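Local coordinates for protein transcriptional regulator URE2 (Saccharomyces cerevisiae, PDB 1K0D) that represses nitrogen catabolic genes by holding phosphorylated GATA activators in the cytoplasm and, as a GST-superfamily homodimer, binds glutathione and has glutathione peroxidase activity, at residues H93-Y98 and L106-D111; E157-Y162 and K234-E239. All blocks are in the same frame, centred on the assembly; numbering follows the deposited sequence.

Interaction 1 (H93-Y98 and L106-D111); sequences HLVNKY and LLWSDD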
loop_
_atom_site.group_PDB
_atom_site.type_symbol
_atom_site.label_atom_id
_atom_site.label_comp_id
_atom_site.label_asym_id
_atom_site.label_seq_id
_atom_site.Cartn_x
_atom_site.Cartn_y
_atom_site.Cartn_z
ATOM N N HIS B 93 6.607 -1.131 10.160
ATOM C CA HIS B 93 7.198 -2.000 11.164
ATOM C C HIS B 93 8.400 -1.297 11.802
ATOM O O HIS B 93 8.569 -1.311 13.020
ATOM C CB HIS B 93 7.642 -3.317 10.534
ATOM C CG HIS B 93 8.183 -4.298 11.527
ATOM N ND1 HIS B 93 9.532 -4.525 11.691
ATOM C CD2 HIS B 93 7.555 -5.085 12.429
ATOM C CE1 HIS B 93 9.711 -5.411 12.654
ATOM N NE2 HIS B 93 8.527 -5.766 13.119
ATOM N N LEU B 94 9.223 -0.669 10.968
ATOM C CA LEU B 94 10.409 0.028 11.457
ATOM C C LEU B 94 10.122 1.221 12.371
ATOM O O LEU B 94 10.718 1.328 13.447
ATOM C CB LEU B 94 11.282 0.472 10.281
ATOM C CG LEU B 94 11.865 -0.703 9.488
ATOM C CD1 LEU B 94 12.778 -0.177 8.390
ATOM C CD2 LEU B 94 12.642 -1.616 10.426
ATOM N N VAL B 95 9.214 2.111 11.977
ATOM C CA VAL B 95 8.939 3.254 12.836
ATOM C C VAL B 95 8.198 2.839 14.105
ATOM O O VAL B 95 8.417 3.421 15.166
ATOM C CB VAL B 95 8.160 4.365 12.093
ATOM C CG1 VAL B 95 8.976 4.829 10.897
ATOM C CG2 VAL B 95 6.788 3.872 11.666
ATOM N N ASN B 96 7.341 1.822 14.007
ATOM C CA ASN B 96 6.615 1.341 15.185
ATOM C C ASN B 96 7.609 0.776 16.194
ATOM O O ASN B 96 7.530 1.070 17.387
ATOM C CB ASN B 96 5.598 0.259 14.802
ATOM C CG ASN B 96 4.229 0.834 14.498
ATOM O OD1 ASN B 96 3.481 1.197 15.408
ATOM N ND2 ASN B 96 3.899 0.935 13.217
ATOM N N LYS B 97 8.554 -0.016 15.696
ATOM C CA LYS B 97 9.568 -0.631 16.542
ATOM C C LYS B 97 10.481 0.410 17.179
ATOM O O LYS B 97 10.742 0.356 18.380
ATOM C CB LYS B 97 10.414 -1.616 15.732
ATOM C CG LYS B 97 11.336 -2.458 16.593
ATOM C CD LYS B 97 11.996 -3.571 15.806
ATOM C CE LYS B 97 12.769 -4.494 16.736
ATOM N NZ LYS B 97 13.318 -5.671 16.017
ATOM N N TYR B 98 10.970 1.349 16.371
ATOM C CA TYR B 98 11.852 2.398 16.871
ATOM C C TYR B 98 11.168 3.162 18.000
ATOM O O TYR B 98 11.768 3.444 19.040
ATOM C CB TYR B 98 12.211 3.391 15.760
ATOM C CG TYR B 98 13.213 4.432 16.215
ATOM C CD1 TYR B 98 14.583 4.179 16.139
ATOM C CD2 TYR B 98 12.794 5.629 16.808
ATOM C CE1 TYR B 98 15.509 5.072 16.644
ATOM C CE2 TYR B 98 13.725 6.543 17.323
ATOM C CZ TYR B 98 15.082 6.248 17.238
ATOM O OH TYR B 98 16.020 7.098 17.765
ATOM N N LEU B 106 10.600 8.973 15.861
ATOM C CA LEU B 106 11.399 9.522 14.771
ATOM C C LEU B 106 10.760 9.156 13.421
ATOM O O LEU B 106 10.400 8.002 13.200
ATOM C CB LEU B 106 12.817 8.953 14.851
ATOM C CG LEU B 106 14.005 9.806 14.400
ATOM C CD1 LEU B 106 15.255 8.927 14.365
ATOM C CD2 LEU B 106 13.744 10.405 13.030
ATOM N N LEU B 107 10.622 10.142 12.536
ATOM C CA LEU B 107 10.031 9.945 11.209
ATOM C C LEU B 107 8.591 9.426 11.306
ATOM O O LEU B 107 8.021 8.949 10.323
ATOM C CB LEU B 107 10.861 8.936 10.405
ATOM C CG LEU B 107 12.368 9.148 10.226
ATOM C CD1 LEU B 107 12.960 7.942 9.528
ATOM C CD2 LEU B 107 12.629 10.406 9.418
ATOM N N TRP B 108 7.996 9.553 12.484
ATOM C CA TRP B 108 6.657 9.024 12.720
ATOM C C TRP B 108 5.924 9.998 13.644
ATOM O O TRP B 108 6.236 11.192 13.672
ATOM C CB TRP B 108 6.839 7.640 13.368
ATOM C CG TRP B 108 5.629 6.753 13.584
ATOM C CD1 TRP B 108 5.378 5.991 14.695
ATOM C CD2 TRP B 108 4.570 6.469 12.661
ATOM N NE1 TRP B 108 4.239 5.254 14.520
ATOM C CE2 TRP B 108 3.719 5.525 13.283
ATOM C CE3 TRP B 108 4.258 6.913 11.374
ATOM C CZ2 TRP B 108 2.576 5.021 12.662
ATOM C CZ3 TRP B 108 3.119 6.411 10.751
ATOM C CH2 TRP B 108 2.291 5.473 11.397
ATOM N N SER B 109 4.950 9.496 14.395
ATOM C CA SER B 109 4.216 10.340 15.323
ATOM C C SER B 109 3.502 9.483 16.352
ATOM O O SER B 109 3.050 8.379 16.043
ATOM C CB SER B 109 3.194 11.196 14.580
ATOM O OG SER B 109 2.483 12.030 15.484
ATOM N N ASP B 110 3.411 9.991 17.575
ATOM C CA ASP B 110 2.735 9.275 18.645
ATOM C C ASP B 110 1.257 9.662 18.673
ATOM O O ASP B 110 0.501 9.195 19.520
ATOM C CB ASP B 110 3.379 9.609 19.994
ATOM C CG ASP B 110 3.534 11.106 20.212
ATOM O OD1 ASP B 110 2.570 11.862 19.955
ATOM O OD2 ASP B 110 4.623 11.532 20.646
ATOM N N ASP B 111 0.858 10.514 17.733
ATOM C CA ASP B 111 -0.519 10.998 17.634
ATOM C C ASP B 111 -1.303 10.276 16.524
ATOM O O ASP B 111 -0.893 10.282 15.359
ATOM C CB ASP B 111 -0.494 12.503 17.372
ATOM C CG ASP B 111 -1.871 13.089 17.173
ATOM O OD1 ASP B 111 -2.668 13.090 18.136
ATOM O OD2 ASP B 111 -2.161 13.554 16.051
HETATM O O HOH W 1 9.334 6.096 15.325
#

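Interaction 2 (E157-Y162 and K234-E239); sequences EVRRVY and KIEFPE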
loop_
_atom_site.group_PDB
_atom_site.type_symbol
_atom_site.label_atom_id
_atom_site.label_comp_id
_atom_site.label_asym_id
_atom_site.label_seq_id
_atom_site.Cartn_x
_atom_site.Cartn_y
_atom_site.Cartn_z
ATOM N N GLU B 157 -0.801 10.044 -15.728
ATOM C CA GLU B 157 -1.176 9.751 -14.348
ATOM C C GLU B 157 -0.049 10.099 -13.385
ATOM O O GLU B 157 -0.296 10.640 -12.305
ATOM C CB GLU B 157 -1.571 8.276 -14.196
ATOM C CG GLU B 157 -1.983 7.873 -12.780
ATOM C CD GLU B 157 -3.177 8.661 -12.239
ATOM O OE1 GLU B 157 -3.485 8.513 -11.037
ATOM O OE2 GLU B 157 -3.810 9.420 -13.008
ATOM N N VAL B 158 1.187 9.799 -13.775
ATOM C CA VAL B 158 2.326 10.113 -12.922
ATOM C C VAL B 158 2.461 11.628 -12.728
ATOM O O VAL B 158 2.745 12.087 -11.620
ATOM C CB VAL B 158 3.638 9.532 -13.493
ATOM C CG1 VAL B 158 4.825 9.946 -12.621
ATOM C CG2 VAL B 158 3.541 8.021 -13.535
ATOM N N ARG B 159 2.251 12.404 -13.792
ATOM C CA ARG B 159 2.332 13.865 -13.675
ATOM C C ARG B 159 1.193 14.345 -12.794
ATOM O O ARG B 159 1.325 15.319 -12.056
ATOM C CB ARG B 159 2.203 14.558 -15.035
ATOM C CG ARG B 159 3.432 14.496 -15.908
ATOM C CD ARG B 159 3.208 15.330 -17.162
ATOM N NE ARG B 159 3.772 14.681 -18.340
ATOM C CZ ARG B 159 5.054 14.718 -18.675
ATOM N NH1 ARG B 159 5.923 15.385 -17.932
ATOM N NH2 ARG B 159 5.467 14.066 -19.744
ATOM N N ARG B 160 0.060 13.663 -12.897
ATOM C CA ARG B 160 -1.097 14.018 -12.099
ATOM C C ARG B 160 -0.796 13.801 -10.610
ATOM O O ARG B 160 -1.027 14.689 -9.792
ATOM C CB ARG B 160 -2.304 13.174 -12.520
ATOM C CG ARG B 160 -3.540 13.415 -11.669
ATOM C CD ARG B 160 -4.559 12.312 -11.848
ATOM N NE ARG B 160 -5.448 12.262 -10.699
ATOM C CZ ARG B 160 -5.293 11.457 -9.652
ATOM N NH1 ARG B 160 -4.284 10.604 -9.594
ATOM N NH2 ARG B 160 -6.143 11.533 -8.639
ATOM N N VAL B 161 -0.268 12.631 -10.256
ATOM C CA VAL B 161 0.022 12.367 -8.851
ATOM C C VAL B 161 1.109 13.299 -8.334
ATOM O O VAL B 161 1.084 13.691 -7.165
ATOM C CB VAL B 161 0.402 10.877 -8.596
ATOM C CG1 VAL B 161 -0.779 9.982 -8.956
ATOM C CG2 VAL B 161 1.618 10.481 -9.398
ATOM N N TYR B 162 2.058 13.669 -9.193
ATOM C CA TYR B 162 3.097 14.592 -8.760
ATOM C C TYR B 162 2.491 15.969 -8.536
ATOM O O TYR B 162 2.965 16.735 -7.705
ATOM C CB TYR B 162 4.248 14.659 -9.772
ATOM C CG TYR B 162 5.369 13.701 -9.416
ATOM C CD1 TYR B 162 5.451 12.439 -9.996
ATOM C CD2 TYR B 162 6.302 14.033 -8.439
ATOM C CE1 TYR B 162 6.429 11.529 -9.612
ATOM C CE2 TYR B 162 7.287 13.130 -8.045
ATOM C CZ TYR B 162 7.344 11.879 -8.636
ATOM O OH TYR B 162 8.315 10.980 -8.248
ATOM N N LYS B 234 12.533 19.214 -11.583
ATOM C CA LYS B 234 13.088 20.537 -11.313
ATOM C C LYS B 234 12.316 21.651 -12.013
ATOM O O LYS B 234 12.111 22.723 -11.450
ATOM C CB LYS B 234 14.559 20.568 -11.742
ATOM C CG LYS B 234 15.266 21.902 -11.548
ATOM C CD LYS B 234 16.746 21.772 -11.892
ATOM C CE LYS B 234 17.440 23.127 -11.929
ATOM N NZ LYS B 234 17.373 23.835 -10.620
ATOM N N ILE B 235 11.869 21.391 -13.235
ATOM C CA ILE B 235 11.141 22.395 -14.001
ATOM C C ILE B 235 9.631 22.262 -13.889
ATOM O O ILE B 235 8.915 23.261 -13.792
ATOM C CB ILE B 235 11.525 22.320 -15.491
ATOM C CG1 ILE B 235 13.029 22.555 -15.646
ATOM C CG2 ILE B 235 10.729 23.347 -16.294
ATOM C CD1 ILE B 235 13.521 22.405 -17.060
ATOM N N GLU B 236 9.147 21.026 -13.899
ATOM C CA GLU B 236 7.716 20.776 -13.821
ATOM C C GLU B 236 7.099 20.881 -12.430
ATOM O O GLU B 236 5.943 21.287 -12.300
ATOM C CB GLU B 236 7.401 19.397 -14.399
ATOM C CG GLU B 236 7.516 19.317 -15.907
ATOM C CD GLU B 236 7.173 17.937 -16.432
ATOM O OE1 GLU B 236 8.099 17.132 -16.658
ATOM O OE2 GLU B 236 5.968 17.653 -16.600
ATOM N N PHE B 237 7.851 20.513 -11.396
ATOM C CA PHE B 237 7.323 20.559 -10.031
ATOM C C PHE B 237 8.311 21.159 -9.028
ATOM O O PHE B 237 8.898 20.448 -8.214
ATOM C CB PHE B 237 6.910 19.146 -9.590
ATOM C CG PHE B 237 5.959 18.469 -10.542
ATOM C CD1 PHE B 237 6.429 17.588 -11.510
ATOM C CD2 PHE B 237 4.597 18.745 -10.498
ATOM C CE1 PHE B 237 5.556 16.993 -12.422
ATOM C CE2 PHE B 237 3.716 18.155 -11.405
ATOM C CZ PHE B 237 4.198 17.277 -12.370
ATOM N N PRO B 238 8.487 22.490 -9.067
ATOM C CA PRO B 238 9.390 23.251 -8.196
ATOM C C PRO B 238 9.399 22.828 -6.723
ATOM O O PRO B 238 10.453 22.520 -6.169
ATOM C CB PRO B 238 8.905 24.689 -8.384
ATOM C CG PRO B 238 8.481 24.698 -9.802
ATOM C CD PRO B 238 7.692 23.408 -9.904
ATOM N N GLU B 239 8.231 22.834 -6.089
ATOM C CA GLU B 239 8.136 22.449 -4.681
ATOM C C GLU B 239 8.656 21.026 -4.431
ATOM O O GLU B 239 9.386 20.783 -3.468
ATOM C CB GLU B 239 6.688 22.561 -4.195
ATOM C CG GLU B 239 6.191 23.985 -3.988
ATOM C CD GLU B 239 6.926 24.706 -2.866
ATOM O OE1 GLU B 239 7.027 24.142 -1.755
ATOM O OE2 GLU B 239 7.397 25.841 -3.092
#

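Interaction 1 (H93-Y98 and L106-D111)
Val95, on the last helix of the thioredoxin-like glutathione S-transferase domain, faces Trp108 in the linker to the all-helical domain, and their CA atoms, 6.2 Å apart, mark the closest backbone approach between helical 93-98 and irregular 106-111. No direct hydrogen bond crosses; the two backbones are joined through a water, which donates to Val95 O at 2.8 Å and to Leu106 O at 3.0 Å.

The main apolar contact is a CH-pi interaction. Val95 CG2 lies 3.6 Å from the centroid of the five-membered ring of Trp108, only 14° off the ring normal, so the methyl lies over the face of the indole, offset toward the rim. The other methyl, CG1, takes no part in this and is turned toward the carbonyl oxygens of Leu106 and Leu107. With CG anti to the backbone N (chi1 -173°), the indole is carried to the helix, and the Trp108 side chain runs at about a right angle to that of Val95. Beyond the linker, the indole also packs on Gln115, Ile118 and Asn119 of helix 112-142, which makes it a bridge between the domains.

One helical turn after Val95, Tyr98 lies against Leu106. Its CE2 comes within 3.6 Å of Leu106 CB, while the leucine branch CD1 reaches along to CZ and OH, each 3.9 Å away. Asn96 borders the indole, but its amide ND2 is bonded to Leu92 O within its own helix, and its side chain packs on Leu112 of the second subunit. Past the contact, the linker turns into the next helix through an ST turn, in which Asp111 N donates to Ser109 OG at 3.2 Å with an N-H...O angle of 161°.

Interaction 2 (E157-Y162 and K234-E239)
Phe237 and Tyr162 form the close-packed side of this contact, with Tyr162 CB 3.7 Å from the centroid of the Phe237 ring and 13° off its normal. That is a CH-pi approach over the centre of the phenyl face. The two rings themselves meet obliquely. The phenyl tip also reaches the helix backbone, CZ lying 3.5 Å from Arg159 O. The tyrosine ring leads away from Phe237 to the interior, where its OH is hydrogen-bonded to Asn223 and His129, so both the base and the polar end of this buried side chain are held.

The other side is a partly exposed ion pair. The Arg159 chain bends at chi3 to bring NH1 within 2.6 Å of Glu236 OE2, but the N-H...O angle of 128° makes this a weak hydrogen bond within the salt bridge. Guanidinium and carboxylate planes are 38° apart, so the two groups do not meet as a coplanar pair. The carboxylate has a second partner, Asn232 N, which donates to OE1 and helps to fix it.

Phe237 directly follows helix 233-236 and is the N-cap residue of helix 238-248. The arrangement thus seats a helix-to-helix junction against the long helix 148-176, within the all-helical C-terminal domain of the glutathione S-transferase fold.

Followed from the N terminus, the chain, the globular glutathione S-transferase-like region of the longer protein, first builds the thioredoxin-like sheet and helices. Interaction 1 then closes a short loop, with seven residues between its segments, where helix 87-102 ends and the linker leads to helix 112-142. Interaction 2 opens only after that, on helix 148-176, and closes a much longer excursion of 71 residues, part of it not modelled. The contacts are therefore in series, neither nested nor crossed. The nearest atoms of interactions 1 and 2 are about 17 Å apart. The first ties the N-terminal domain to the linker; the second joins two parts of the helical domain, with helix 112-142 packing near both.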